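Local coordinates for NAD-dependent L-serine dehydrogenase (Pseudomonas aeruginosa, PDB 3OBB), which catalyses the NAD-dependent oxidation of L-serine and methyl-L-serine, with low activity toward beta-hydroxyisobutyrate, and works as a homotetramer built as a dimer of dimers, at residues A[19-32]-A[42-56]. Numbering follows the deposited sequence.
Sequences ATNLLKAGYLLNVF and LVAAGASAARSARDA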
loop_
_atom_site.group_PDB
_atom_site.type_symbol
_atom_site.label_atom_id
_atom_site.label_comp_id
_atom_site.label_asym_id
_atom_site.label_seq_id
_atom_site.Cartn_x
_atom_site.Cartn_y
_atom_site.Cartn_z
ATOM N N ALA A 19 -13.553 -3.276 36.759
ATOM C CA ALA A 19 -14.254 -2.782 37.946
ATOM C C ALA A 19 -14.418 -3.901 38.972
ATOM O O ALA A 19 -14.307 -3.672 40.174
ATOM C CB ALA A 19 -15.600 -2.179 37.582
ATOM N N THR A 20 -14.634 -5.124 38.485
ATOM C CA THR A 20 -14.716 -6.288 39.366
ATOM C C THR A 20 -13.406 -6.513 40.083
ATOM O O THR A 20 -13.412 -6.820 41.271
ATOM C CB THR A 20 -15.123 -7.571 38.599
ATOM O OG1 THR A 20 -16.371 -7.321 37.949
ATOM C CG2 THR A 20 -15.262 -8.780 39.545
ATOM N N ASN A 21 -12.285 -6.353 39.367
ATOM C CA ASN A 21 -10.981 -6.456 40.015
ATOM C C ASN A 21 -10.710 -5.447 41.121
ATOM O O ASN A 21 -10.095 -5.799 42.144
ATOM C CB ASN A 21 -9.835 -6.461 39.008
ATOM C CG ASN A 21 -9.671 -7.793 38.393
ATOM O OD1 ASN A 21 -9.734 -8.804 39.097
ATOM N ND2 ASN A 21 -9.541 -7.832 37.074
ATOM N N LEU A 22 -11.178 -4.215 40.923
ATOM C CA LEU A 22 -11.149 -3.205 41.996
ATOM C C LEU A 22 -11.907 -3.666 43.241
ATOM O O LEU A 22 -11.386 -3.570 44.342
ATOM C CB LEU A 22 -11.636 -1.846 41.500
ATOM C CG LEU A 22 -10.690 -1.195 40.483
ATOM C CD1 LEU A 22 -11.228 0.170 40.080
ATOM C CD2 LEU A 22 -9.283 -1.051 41.062
ATOM N N LEU A 23 -13.119 -4.189 43.054
ATOM C CA LEU A 23 -13.886 -4.829 44.135
ATOM C C LEU A 23 -13.107 -5.942 44.853
ATOM O O LEU A 23 -13.142 -6.034 46.075
ATOM C CB LEU A 23 -15.178 -5.440 43.588
ATOM C CG LEU A 23 -16.363 -4.544 43.269
ATOM C CD1 LEU A 23 -17.529 -5.373 42.741
ATOM C CD2 LEU A 23 -16.761 -3.735 44.476
ATOM N N LYS A 24 -12.433 -6.807 44.097
ATOM C CA LYS A 24 -11.717 -7.918 44.706
ATOM C C LYS A 24 -10.544 -7.388 45.532
ATOM O O LYS A 24 -10.193 -7.968 46.560
ATOM C CB LYS A 24 -11.201 -8.896 43.640
ATOM C CG LYS A 24 -12.266 -9.692 42.865
ATOM C CD LYS A 24 -11.733 -9.913 41.444
ATOM C CE LYS A 24 -11.813 -11.359 40.933
ATOM N NZ LYS A 24 -13.167 -11.997 41.052
ATOM N N ALA A 25 -9.939 -6.294 45.056
ATOM C CA ALA A 25 -8.909 -5.538 45.785
ATOM C C ALA A 25 -9.432 -4.815 47.051
ATOM O O ALA A 25 -8.648 -4.335 47.844
ATOM C CB ALA A 25 -8.248 -4.552 44.865
ATOM N N GLY A 26 -10.745 -4.713 47.221
ATOM C CA GLY A 26 -11.306 -4.161 48.444
ATOM C C GLY A 26 -11.811 -2.729 48.352
ATOM O O GLY A 26 -12.177 -2.141 49.356
ATOM N N TYR A 27 -11.816 -2.147 47.157
ATOM C CA TYR A 27 -12.415 -0.822 47.002
ATOM C C TYR A 27 -13.937 -0.882 47.037
ATOM O O TYR A 27 -14.534 -1.931 46.755
ATOM C CB TYR A 27 -11.929 -0.155 45.719
ATOM C CG TYR A 27 -10.447 0.075 45.744
ATOM C CD1 TYR A 27 -9.565 -0.833 45.133
ATOM C CD2 TYR A 27 -9.909 1.181 46.408
ATOM C CE1 TYR A 27 -8.183 -0.636 45.186
ATOM C CE2 TYR A 27 -8.534 1.389 46.445
ATOM C CZ TYR A 27 -7.688 0.478 45.842
ATOM O OH TYR A 27 -6.347 0.690 45.904
ATOM N N LEU A 28 -14.551 0.245 47.405
ATOM C CA LEU A 28 -15.998 0.434 47.300
ATOM C C LEU A 28 -16.287 1.104 45.964
ATOM O O LEU A 28 -15.697 2.152 45.642
ATOM C CB LEU A 28 -16.522 1.314 48.444
ATOM C CG LEU A 28 -16.024 0.958 49.841
ATOM C CD1 LEU A 28 -16.644 1.883 50.855
ATOM C CD2 LEU A 28 -16.357 -0.483 50.168
ATOM N N LEU A 29 -17.187 0.516 45.180
ATOM C CA LEU A 29 -17.485 1.100 43.882
ATOM C C LEU A 29 -18.949 1.457 43.777
ATOM O O LEU A 29 -19.801 0.673 44.168
ATOM C CB LEU A 29 -17.125 0.143 42.729
ATOM C CG LEU A 29 -15.753 -0.527 42.464
ATOM C CD1 LEU A 29 -15.560 -0.639 40.963
ATOM C CD2 LEU A 29 -14.543 0.140 43.058
ATOM N N ASN A 30 -19.222 2.648 43.245
ATOM C CA ASN A 30 -20.515 2.954 42.638
ATOM C C ASN A 30 -20.323 2.825 41.151
ATOM O O ASN A 30 -19.387 3.397 40.605
ATOM C CB ASN A 30 -20.977 4.383 42.953
ATOM C CG ASN A 30 -20.895 4.710 44.417
ATOM O OD1 ASN A 30 -20.272 5.709 44.809
ATOM N ND2 ASN A 30 -21.493 3.862 45.250
ATOM N N VAL A 31 -21.204 2.084 40.487
ATOM C CA VAL A 31 -21.023 1.798 39.060
ATOM C C VAL A 31 -22.186 2.329 38.212
ATOM O O VAL A 31 -23.320 2.458 38.687
ATOM C CB VAL A 31 -20.767 0.283 38.788
ATOM C CG1 VAL A 31 -19.498 -0.168 39.488
ATOM C CG2 VAL A 31 -21.967 -0.623 39.204
ATOM N N PHE A 32 -21.887 2.671 36.963
ATOM C CA PHE A 32 -22.927 2.982 36.006
ATOM C C PHE A 32 -22.508 2.529 34.634
ATOM O O PHE A 32 -21.343 2.674 34.226
ATOM C CB PHE A 32 -23.337 4.482 35.991
ATOM C CG PHE A 32 -24.519 4.764 35.081
ATOM C CD1 PHE A 32 -24.324 5.304 33.801
ATOM C CD2 PHE A 32 -25.808 4.415 35.473
ATOM C CE1 PHE A 32 -25.414 5.536 32.944
ATOM C CE2 PHE A 32 -26.898 4.633 34.630
ATOM C CZ PHE A 32 -26.692 5.196 33.356
ATOM N N LEU A 42 -22.034 -6.342 38.273
ATOM C CA LEU A 42 -21.177 -5.676 39.234
ATOM C C LEU A 42 -21.843 -5.594 40.580
ATOM O O LEU A 42 -21.178 -5.767 41.573
ATOM C CB LEU A 42 -20.751 -4.271 38.741
ATOM C CG LEU A 42 -19.360 -4.127 38.107
ATOM C CD1 LEU A 42 -18.273 -4.328 39.166
ATOM C CD2 LEU A 42 -19.174 -5.107 36.930
ATOM N N VAL A 43 -23.146 -5.342 40.611
ATOM C CA VAL A 43 -23.898 -5.314 41.873
ATOM C C VAL A 43 -23.842 -6.679 42.572
ATOM O O VAL A 43 -23.611 -6.746 43.770
ATOM C CB VAL A 43 -25.383 -4.807 41.714
ATOM C CG1 VAL A 43 -26.168 -4.929 43.018
ATOM C CG2 VAL A 43 -25.424 -3.372 41.273
ATOM N N ALA A 44 -24.020 -7.769 41.827
ATOM C CA ALA A 44 -23.874 -9.115 42.408
ATOM C C ALA A 44 -22.503 -9.335 43.074
ATOM O O ALA A 44 -22.394 -10.046 44.059
ATOM C CB ALA A 44 -24.166 -10.207 41.357
ATOM N N ALA A 45 -21.461 -8.715 42.545
ATOM C CA ALA A 45 -20.102 -8.884 43.085
ATOM C C ALA A 45 -19.741 -7.896 44.226
ATOM O O ALA A 45 -18.608 -7.889 44.745
ATOM C CB ALA A 45 -19.112 -8.787 41.977
ATOM N N GLY A 46 -20.699 -7.054 44.601
ATOM C CA GLY A 46 -20.513 -6.155 45.738
ATOM C C GLY A 46 -20.494 -4.667 45.439
ATOM O O GLY A 46 -20.300 -3.858 46.358
ATOM N N ALA A 47 -20.677 -4.297 44.170
ATOM C CA ALA A 47 -20.796 -2.878 43.814
ATOM C C ALA A 47 -22.166 -2.319 44.244
ATOM O O ALA A 47 -23.119 -3.081 44.446
ATOM C CB ALA A 47 -20.554 -2.666 42.321
ATOM N N SER A 48 -22.239 -1.004 44.438
ATOM C CA SER A 48 -23.524 -0.314 44.501
ATOM C C SER A 48 -23.806 0.274 43.123
ATOM O O SER A 48 -22.873 0.685 42.409
ATOM C CB SER A 48 -23.551 0.800 45.572
ATOM O OG SER A 48 -22.571 0.586 46.581
ATOM N N ALA A 49 -25.079 0.283 42.738
ATOM C CA ALA A 49 -25.489 0.813 41.452
ATOM C C ALA A 49 -25.775 2.288 41.605
ATOM O O ALA A 49 -26.412 2.726 42.552
ATOM C CB ALA A 49 -26.716 0.091 40.919
ATOM N N ALA A 50 -25.285 3.066 40.662
ATOM C CA ALA A 50 -25.591 4.488 40.668
ATOM C C ALA A 50 -26.700 4.729 39.654
ATOM O O ALA A 50 -26.892 3.932 38.736
ATOM C CB ALA A 50 -24.350 5.278 40.325
ATOM N N ARG A 51 -27.414 5.826 39.828
ATOM C CA ARG A 51 -28.479 6.273 38.938
ATOM C C ARG A 51 -27.985 6.683 37.557
ATOM O O ARG A 51 -28.730 6.613 36.573
ATOM C CB ARG A 51 -29.114 7.513 39.544
ATOM C CG ARG A 51 -30.193 7.262 40.552
ATOM C CD ARG A 51 -30.262 8.440 41.510
ATOM N NE ARG A 51 -31.612 8.858 41.828
ATOM C CZ ARG A 51 -32.535 8.085 42.401
ATOM N NH1 ARG A 51 -32.255 6.812 42.672
ATOM N NH2 ARG A 51 -33.748 8.583 42.677
ATOM N N SER A 52 -26.754 7.182 37.510
ATOM C CA SER A 52 -26.167 7.690 36.284
ATOM C C SER A 52 -24.695 7.985 36.511
ATOM O O SER A 52 -24.173 7.788 37.615
ATOM C CB SER A 52 -26.890 8.961 35.821
ATOM O OG SER A 52 -26.797 9.961 36.813
ATOM N N ALA A 53 -24.037 8.465 35.458
ATOM C CA ALA A 53 -22.646 8.895 35.538
ATOM C C ALA A 53 -22.485 10.021 36.557
ATOM O O ALA A 53 -21.634 9.937 37.451
ATOM C CB ALA A 53 -22.145 9.326 34.170
ATOM N N ARG A 54 -23.302 11.071 36.426
ATOM C CA ARG A 54 -23.248 12.170 37.376
ATOM C C ARG A 54 -23.476 11.699 38.818
ATOM O O ARG A 54 -22.659 12.016 39.703
ATOM C CB ARG A 54 -24.186 13.322 36.984
ATOM C CG ARG A 54 -25.294 12.946 36.011
ATOM C CD ARG A 54 -26.545 13.860 36.179
ATOM N NE ARG A 54 -27.766 13.039 36.161
ATOM C CZ ARG A 54 -28.311 12.533 35.026
ATOM N NH1 ARG A 54 -27.775 12.784 33.781
ATOM N NH2 ARG A 54 -29.405 11.773 35.132
ATOM N N ASP A 55 -24.553 10.912 39.051
ATOM C CA ASP A 55 -24.853 10.412 40.402
ATOM C C ASP A 55 -23.690 9.655 41.045
ATOM O O ASP A 55 -23.451 9.799 42.267
ATOM C CB ASP A 55 -26.109 9.542 40.405
ATOM C CG ASP A 55 -26.443 8.983 41.800
ATOM O OD1 ASP A 55 -26.805 9.775 42.707
ATOM O OD2 ASP A 55 -26.337 7.740 41.982
ATOM N N ALA A 56 -22.978 8.877 40.207
ATOM C CA ALA A 56 -21.901 7.970 40.625
ATOM C C ALA A 56 -20.734 8.708 41.270
ATOM O O ALA A 56 -20.343 8.408 42.433
ATOM C CB ALA A 56 -21.411 7.148 39.429
HETATM O O HOH W 1 -18.784 -1.462 46.579
#
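Ser-48 O is gripped by two groups of strand 28-32: Val-31 N donates a hydrogen bond of 2.9 Å, and Asn-30 CA adds a CA-H...O contact at 3.3 Å. Ser-48 N bonds Leu-29 O and Ala-50 N bonds Val-31 O, the register of two parallel strands. Where the pairing starts a water links the segments, accepting from Leu-29 N and donating to Gly-46 O, just where a Schellman motif ends helix 36-44. At the other end Phe-32, its ring swung anti to the backbone N (chi1 -174°), lies flat against Ser-52: the CA sits over the ring centre, 3.5 Å from the centroid in a CH-pi contact, while Ala-50 O meets the ring edge 3.5 Å from CD2. Ser-52 N-caps helix 53-57, its OG accepting a weak bond from Asp-55 N. On one face of the sheet Val-31 reaches Ala-47 CB with CG1 and Leu-42 CB with CG2, and Leu-23 CD1 touches both Leu-42 CD1 and Ala-45 CB, each at 3.8 Å. Strand 28-32, helix 36-44 and strand 48-49 form a beta-alpha-beta crossover of the Rossmann-type NAD domain; helix 15-24 packs beside helix 36-44, helix 53-57 follows this chain's edge strand, and strand 5-9 flanks 28-32 across from it.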